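Local coordinates for protein short chain dehydrogenase (A0QTM2 homolog) (Mycobacterium thermoresistibile, PDB 3SC4) that probably works as an NAD(P)-dependent oxidoreductase of the short-chain dehydrogenase family, built on a Rossmann fold, at residues T55-I60 / G65-I70; A24-V29 / A34-V39. All coordinates share one frame; numbering follows the deposited sequence.

Interaction 1: T55-I60 / G65-I70; sequences TAAKEI and GQALPI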
ATOM      1  N   THR B  55      -9.267 -26.061 -17.600  1.00 33.37           N
ATOM      2  CA  THR B  55      -8.435 -27.205 -17.214  1.00 33.39           C
ATOM      3  C   THR B  55      -8.238 -27.232 -15.708  1.00 32.35           C
ATOM      4  O   THR B  55      -8.151 -28.312 -15.120  1.00 33.82           O
ATOM      5  CB  THR B  55      -7.049 -27.248 -17.913  1.00 33.46           C
ATOM      6  OG1 THR B  55      -6.173 -26.245 -17.353  1.00 32.90           O
ATOM      7  CG2 THR B  55      -7.200 -27.074 -19.451  1.00 34.43           C
ATOM      8  N   ALA B  56      -8.175 -26.065 -15.073  1.00 30.95           N
ATOM      9  CA  ALA B  56      -8.185 -26.003 -13.600  1.00 29.78           C
ATOM     10  C   ALA B  56      -9.450 -26.653 -13.070  1.00 29.79           C
ATOM     11  O   ALA B  56      -9.407 -27.436 -12.126  1.00 28.50           O
ATOM     12  CB  ALA B  56      -8.084 -24.546 -13.104  1.00 28.91           C
ATOM     13  N   ALA B  57     -10.577 -26.341 -13.707  1.00 30.65           N
ATOM     14  CA  ALA B  57     -11.856 -26.893 -13.266  1.00 31.80           C
ATOM     15  C   ALA B  57     -11.833 -28.411 -13.341  1.00 32.79           C
ATOM     16  O   ALA B  57     -12.199 -29.065 -12.366  1.00 33.23           O
ATOM     17  CB  ALA B  57     -13.019 -26.309 -14.038  1.00 32.09           C
ATOM     18  N   LYS B  58     -11.338 -28.982 -14.439  1.00 33.85           N
ATOM     19  CA  LYS B  58     -11.305 -30.452 -14.535  1.00 35.50           C
ATOM     20  C   LYS B  58     -10.486 -30.997 -13.363  1.00 35.28           C
ATOM     21  O   LYS B  58     -10.942 -31.888 -12.646  1.00 36.07           O
ATOM     22  CB  LYS B  58     -10.796 -30.981 -15.897  1.00 35.81           C
ATOM     23  N   GLU B  59      -9.309 -30.436 -13.130  1.00 35.00           N
ATOM     24  CA  GLU B  59      -8.451 -30.952 -12.052  1.00 35.40           C
ATOM     25  C   GLU B  59      -9.154 -30.850 -10.691  1.00 35.80           C
ATOM     26  O   GLU B  59      -9.076 -31.788  -9.882  1.00 36.40           O
ATOM     27  CB  GLU B  59      -7.068 -30.272 -12.031  1.00 34.20           C
ATOM     28  CG  GLU B  59      -6.145 -30.655 -13.208  1.00 34.77           C
ATOM     29  CD  GLU B  59      -4.694 -30.172 -13.018  1.00 35.46           C
ATOM     30  OE1 GLU B  59      -4.184 -29.406 -13.872  1.00 35.37           O
ATOM     31  OE2 GLU B  59      -4.063 -30.544 -12.009  1.00 34.77           O
ATOM     32  N   ILE B  60      -9.866 -29.747 -10.455  1.00 35.64           N
ATOM     33  CA  ILE B  60     -10.650 -29.607  -9.221  1.00 36.19           C
ATOM     34  C   ILE B  60     -11.660 -30.755  -9.072  1.00 37.82           C
ATOM     35  O   ILE B  60     -11.819 -31.308  -7.987  1.00 37.56           O
ATOM     36  CB  ILE B  60     -11.385 -28.236  -9.168  1.00 35.90           C
ATOM     37  CG1 ILE B  60     -10.380 -27.114  -8.880  1.00 34.96           C
ATOM     38  CG2 ILE B  60     -12.518 -28.231  -8.123  1.00 35.27           C
ATOM     39  CD1 ILE B  60     -10.820 -25.749  -9.390  1.00 34.28           C
ATOM     40  N   GLY B  65     -13.935 -32.280  -5.917  1.00 39.98           N
ATOM     41  CA  GLY B  65     -14.741 -31.100  -5.624  1.00 39.26           C
ATOM     42  C   GLY B  65     -15.606 -30.728  -6.797  1.00 39.59           C
ATOM     43  O   GLY B  65     -15.636 -31.425  -7.819  1.00 39.91           O
ATOM     44  N   GLN B  66     -16.317 -29.619  -6.632  1.00 39.47           N
ATOM     45  CA  GLN B  66     -17.143 -29.047  -7.689  1.00 40.14           C
ATOM     46  C   GLN B  66     -16.471 -27.727  -8.094  1.00 37.94           C
ATOM     47  O   GLN B  66     -15.996 -26.978  -7.239  1.00 37.15           O
ATOM     48  CB  GLN B  66     -18.585 -28.858  -7.191  1.00 41.75           C
ATOM     49  CG  GLN B  66     -19.624 -29.903  -7.674  1.00 46.76           C
ATOM     50  CD  GLN B  66     -19.167 -31.393  -7.570  1.00 52.51           C
ATOM     51  OE1 GLN B  66     -19.006 -31.950  -6.464  1.00 54.28           O
ATOM     52  NE2 GLN B  66     -18.990 -32.043  -8.737  1.00 53.57           N
ATOM     53  N   ALA B  67     -16.396 -27.468  -9.396  1.00 36.89           N
ATOM     54  CA  ALA B  67     -15.673 -26.313  -9.913  1.00 35.19           C
ATOM     55  C   ALA B  67     -16.597 -25.371 -10.658  1.00 35.06           C
ATOM     56  O   ALA B  67     -17.517 -25.799 -11.338  1.00 36.08           O
ATOM     57  CB  ALA B  67     -14.529 -26.746 -10.821  1.00 34.57           C
ATOM     58  N   LEU B  68     -16.336 -24.075 -10.517  1.00 33.67           N
ATOM     59  CA  LEU B  68     -17.075 -23.050 -11.238  1.00 33.42           C
ATOM     60  C   LEU B  68     -16.054 -22.068 -11.810  1.00 31.84           C
ATOM     61  O   LEU B  68     -15.705 -21.084 -11.168  1.00 30.90           O
ATOM     62  CB  LEU B  68     -18.072 -22.348 -10.313  1.00 33.37           C
ATOM     63  CG  LEU B  68     -18.968 -21.335 -11.022  1.00 33.65           C
ATOM     64  CD1 LEU B  68     -19.912 -22.027 -12.015  1.00 34.07           C
ATOM     65  CD2 LEU B  68     -19.740 -20.511  -9.994  1.00 31.89           C
ATOM     66  N   PRO B  69     -15.550 -22.352 -13.012  1.00 31.15           N
ATOM     67  CA  PRO B  69     -14.637 -21.405 -13.626  1.00 30.01           C
ATOM     68  C   PRO B  69     -15.416 -20.213 -14.112  1.00 29.98           C
ATOM     69  O   PRO B  69     -16.449 -20.386 -14.718  1.00 31.31           O
ATOM     70  CB  PRO B  69     -14.078 -22.183 -14.813  1.00 30.91           C
ATOM     71  CG  PRO B  69     -15.206 -23.135 -15.200  1.00 31.90           C
ATOM     72  CD  PRO B  69     -15.867 -23.488 -13.897  1.00 32.10           C
ATOM     73  N   ILE B  70     -14.923 -19.016 -13.831  1.00 28.92           N
ATOM     74  CA  ILE B  70     -15.595 -17.769 -14.199  1.00 28.57           C
ATOM     75  C   ILE B  70     -14.569 -16.880 -14.912  1.00 28.11           C
ATOM     76  O   ILE B  70     -13.459 -16.665 -14.410  1.00 25.80           O
ATOM     77  CB  ILE B  70     -16.102 -17.040 -12.938  1.00 27.84           C
ATOM     78  CG1 ILE B  70     -17.010 -17.980 -12.143  1.00 28.46           C
ATOM     79  CG2 ILE B  70     -16.814 -15.740 -13.299  1.00 27.19           C
ATOM     80  CD1 ILE B  70     -17.369 -17.513 -10.773  1.00 28.11           C
TER
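Helix segment 55-60 and strand segment 66-70 run nearly antiparallel, at 170°, with their axes 7.2 Å apart, close enough for the methyls of Ala57 and Ala67 to touch. The helix runs on to residue 63 before the chain reverses, and Gly65 N then gives a hydrogen bond of 3.1 Å back to Ile60 O, with an N-H...O angle of 159° and the donor tilted from the carbonyl plane, a 6→1 spacing consistent with a Schellman-type helix end. Ala57 CB meets Ala67 CB at 3.6 Å. On the strand side Pro69 follows, with CG and CD of its ring each 4.0 Å from Ala57 CB. Ile60 comes closest with its CG2 methyl: anti to the backbone N (CG1 at chi1 -74°), it lies 3.7 Å from Ala67 CB and also against Gln66 O. The Ala67 methyl is thus held between Ala57 and Ile60, one helical turn apart. This is the return half of the beta-alpha-beta unit 35-40, 53-63, 66-71, and Ile60 also rests on Val36 and Leu38 of the neighbouring strand. Small apolar groups set the spacing, while the one hydrogen bond between the segments ties the helix's last turn to the residue just ahead of the strand.

Interaction 2: A24-V29 / A34-V39; sequences AIAKRV and ANVALV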
ATOM      1  N   ALA B  24      -2.815 -25.459  -6.766  1.00 21.13           N
ATOM      2  CA  ALA B  24      -2.547 -26.454  -5.699  1.00 21.13           C
ATOM      3  C   ALA B  24      -3.434 -26.239  -4.481  1.00 21.30           C
ATOM      4  O   ALA B  24      -3.808 -27.193  -3.819  1.00 22.68           O
ATOM      5  CB  ALA B  24      -1.071 -26.479  -5.295  1.00 19.73           C
ATOM      6  N   ILE B  25      -3.761 -24.990  -4.170  1.00 21.21           N
ATOM      7  CA  ILE B  25      -4.640 -24.684  -3.036  1.00 21.26           C
ATOM      8  C   ILE B  25      -6.048 -25.142  -3.364  1.00 22.52           C
ATOM      9  O   ILE B  25      -6.672 -25.847  -2.573  1.00 23.13           O
ATOM     10  CB  ILE B  25      -4.627 -23.185  -2.665  1.00 20.35           C
ATOM     11  CG1 ILE B  25      -3.292 -22.842  -1.998  1.00 19.99           C
ATOM     12  CG2 ILE B  25      -5.766 -22.818  -1.697  1.00 18.72           C
ATOM     13  CD1 ILE B  25      -2.917 -21.382  -2.051  1.00 17.94           C
ATOM     14  N   ALA B  26      -6.529 -24.739  -4.531  1.00 22.98           N
ATOM     15  CA  ALA B  26      -7.814 -25.182  -5.040  1.00 24.30           C
ATOM     16  C   ALA B  26      -7.930 -26.708  -4.990  1.00 25.74           C
ATOM     17  O   ALA B  26      -8.901 -27.239  -4.465  1.00 26.56           O
ATOM     18  CB  ALA B  26      -8.010 -24.677  -6.454  1.00 24.04           C
ATOM     19  N   LYS B  27      -6.931 -27.410  -5.497  1.00 26.11           N
ATOM     20  CA  LYS B  27      -6.968 -28.877  -5.487  1.00 27.87           C
ATOM     21  C   LYS B  27      -7.053 -29.447  -4.073  1.00 28.42           C
ATOM     22  O   LYS B  27      -7.859 -30.333  -3.796  1.00 29.35           O
ATOM     23  CB  LYS B  27      -5.778 -29.466  -6.269  1.00 28.28           C
ATOM     24  CG  LYS B  27      -6.048 -29.535  -7.802  1.00 29.88           C
ATOM     25  CD  LYS B  27      -4.795 -29.533  -8.670  1.00 31.55           C
ATOM     26  CE  LYS B  27      -4.190 -30.926  -8.895  1.00 33.19           C
ATOM     27  NZ  LYS B  27      -2.896 -30.786  -9.654  1.00 32.09           N
ATOM     28  N   ARG B  28      -6.260 -28.909  -3.156  1.00 28.36           N
ATOM     29  CA  ARG B  28      -6.269 -29.424  -1.789  1.00 28.96           C
ATOM     30  C   ARG B  28      -7.621 -29.265  -1.130  1.00 29.19           C
ATOM     31  O   ARG B  28      -8.100 -30.166  -0.458  1.00 30.38           O
ATOM     32  CB  ARG B  28      -5.229 -28.727  -0.944  1.00 28.45           C
ATOM     33  CG  ARG B  28      -5.130 -29.270   0.457  1.00 30.75           C
ATOM     34  CD  ARG B  28      -4.522 -30.660   0.462  1.00 33.27           C
ATOM     35  NE  ARG B  28      -4.114 -31.025   1.814  1.00 35.95           N
ATOM     36  CZ  ARG B  28      -4.896 -31.609   2.718  1.00 38.45           C
ATOM     37  NH1 ARG B  28      -6.176 -31.922   2.458  1.00 38.65           N
ATOM     38  NH2 ARG B  28      -4.374 -31.890   3.898  1.00 39.51           N
ATOM     39  N   VAL B  29      -8.230 -28.111  -1.324  1.00 28.70           N
ATOM     40  CA  VAL B  29      -9.534 -27.837  -0.743  1.00 28.85           C
ATOM     41  C   VAL B  29     -10.601 -28.703  -1.423  1.00 29.86           C
ATOM     42  O   VAL B  29     -11.466 -29.251  -0.766  1.00 30.70           O
ATOM     43  CB  VAL B  29      -9.862 -26.333  -0.842  1.00 27.97           C
ATOM     44  CG1 VAL B  29     -11.257 -26.060  -0.347  1.00 27.78           C
ATOM     45  CG2 VAL B  29      -8.832 -25.538  -0.039  1.00 25.67           C
ATOM     46  N   ALA B  34     -15.072 -30.011  -1.506  1.00 34.01           N
ATOM     47  CA  ALA B  34     -15.465 -28.606  -1.404  1.00 33.24           C
ATOM     48  C   ALA B  34     -15.865 -28.090  -2.776  1.00 32.62           C
ATOM     49  O   ALA B  34     -15.523 -28.689  -3.793  1.00 32.31           O
ATOM     50  CB  ALA B  34     -14.297 -27.766  -0.853  1.00 31.89           C
ATOM     51  N   ASN B  35     -16.597 -26.983  -2.783  1.00 32.17           N
ATOM     52  CA  ASN B  35     -16.840 -26.217  -4.002  1.00 31.97           C
ATOM     53  C   ASN B  35     -15.768 -25.119  -4.140  1.00 30.32           C
ATOM     54  O   ASN B  35     -15.325 -24.550  -3.141  1.00 29.34           O
ATOM     55  CB  ASN B  35     -18.239 -25.609  -3.985  1.00 32.74           C
ATOM     56  CG  ASN B  35     -19.310 -26.612  -3.536  1.00 34.64           C
ATOM     57  OD1 ASN B  35     -19.296 -27.789  -3.918  1.00 33.14           O
ATOM     58  ND2 ASN B  35     -20.225 -26.144  -2.692  1.00 33.99           N
ATOM     59  N   VAL B  36     -15.337 -24.861  -5.376  1.00 29.50           N
ATOM     60  CA  VAL B  36     -14.349 -23.846  -5.655  1.00 27.89           C
ATOM     61  C   VAL B  36     -14.733 -23.048  -6.892  1.00 28.00           C
ATOM     62  O   VAL B  36     -14.799 -23.583  -7.976  1.00 28.83           O
ATOM     63  CB  VAL B  36     -12.981 -24.472  -5.924  1.00 27.50           C
ATOM     64  CG1 VAL B  36     -11.966 -23.380  -6.323  1.00 26.01           C
ATOM     65  CG2 VAL B  36     -12.497 -25.247  -4.709  1.00 26.42           C
ATOM     66  N   ALA B  37     -14.998 -21.764  -6.724  1.00 27.79           N
ATOM     67  CA  ALA B  37     -15.167 -20.852  -7.854  1.00 27.60           C
ATOM     68  C   ALA B  37     -13.834 -20.173  -8.073  1.00 26.43           C
ATOM     69  O   ALA B  37     -13.185 -19.760  -7.111  1.00 25.59           O
ATOM     70  CB  ALA B  37     -16.256 -19.814  -7.570  1.00 28.00           C
ATOM     71  N   LEU B  38     -13.406 -20.098  -9.329  1.00 26.81           N
ATOM     72  CA  LEU B  38     -12.115 -19.516  -9.670  1.00 25.87           C
ATOM     73  C   LEU B  38     -12.354 -18.492 -10.755  1.00 26.43           C
ATOM     74  O   LEU B  38     -13.087 -18.750 -11.716  1.00 26.78           O
ATOM     75  CB  LEU B  38     -11.094 -20.581 -10.098  1.00 25.68           C
ATOM     76  CG  LEU B  38     -11.371 -21.610 -11.215  1.00 25.87           C
ATOM     77  CD1 LEU B  38     -10.098 -22.342 -11.576  1.00 25.56           C
ATOM     78  CD2 LEU B  38     -12.390 -22.615 -10.823  1.00 25.72           C
ATOM     79  N   VAL B  39     -11.775 -17.311 -10.570  1.00 26.43           N
ATOM     80  CA  VAL B  39     -11.971 -16.217 -11.509  1.00 27.53           C
ATOM     81  C   VAL B  39     -10.630 -15.834 -12.166  1.00 27.47           C
ATOM     82  O   VAL B  39      -9.632 -15.653 -11.461  1.00 28.08           O
ATOM     83  CB  VAL B  39     -12.642 -15.015 -10.808  1.00 27.16           C
ATOM     84  CG1 VAL B  39     -11.695 -14.382  -9.793  1.00 26.27           C
ATOM     85  CG2 VAL B  39     -13.100 -13.993 -11.819  1.00 26.74           C
TER
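The flat groups here are backbone carbonyls, those of Val29 and Ala26: one meets Ala34, just ahead of the strand, and the other Val36 in it. Such helix-to-strand packing belongs to the first beta-alpha-beta unit of the Rossmann fold, here strand 11-15, helix 20-30 and strand 35-40; in this family the turn between the first strand and its helix is the glycine-rich one that receives the dinucleotide. Ala34 CB sits over one face of the Val29 carbonyl, 3.2 Å from Val29 O and well out of its plane, so the methyl covers the oxygen from above instead of meeting it head-on. At the Ala26 carbonyl the approach is flatter: Val36 CG2 lies 4.1 Å from Ala26 O, only moderately tilted from the plane and on the side of Ala26 CA.

The remaining contacts join side chain to side chain. Both branches of Val36 touch Ala26: its CG1, anti to the backbone N (chi1 176°), reaches Ala26 CB at 4.2 Å, while CG2 takes the carbonyl. All four touching residues are buried, and no hydrogen bond spans the two segments. Val36 has further neighbours in Met12 and Ile14 of the first strand and Ile60 of the next helix, so it lies within the apolar layer between sheet and helices. Val29 also packs on Met12, and on Leu7. At the turn end, Val29 turns CG1 anti to its own N (chi1 175°) and sets that methyl 3.5 Å from Ala34 CB.

Interactions 1 and 2 are successive helix-to-strand returns of one Rossmann sheet, and strands 35-40 and 66-71 lie side by side in it. Interaction 2 is fully buried; interaction 1 is only partly so, in keeping with 66-71 being the outermost strand within the chain. Both rely on alanines and branched apolar residues; a hydrogen bond joins the segments of interaction 1 and none those of interaction 2, while methyl-to-carbonyl contacts occur in both. They meet directly: Ile70 N probably donates to Leu38 O between the strands, and Ala56 CB packs on Leu38 CD1. Between the helices, Glu59 OE2 and Lys27 NZ form a salt bridge of 2.6 Å, both residues partly exposed.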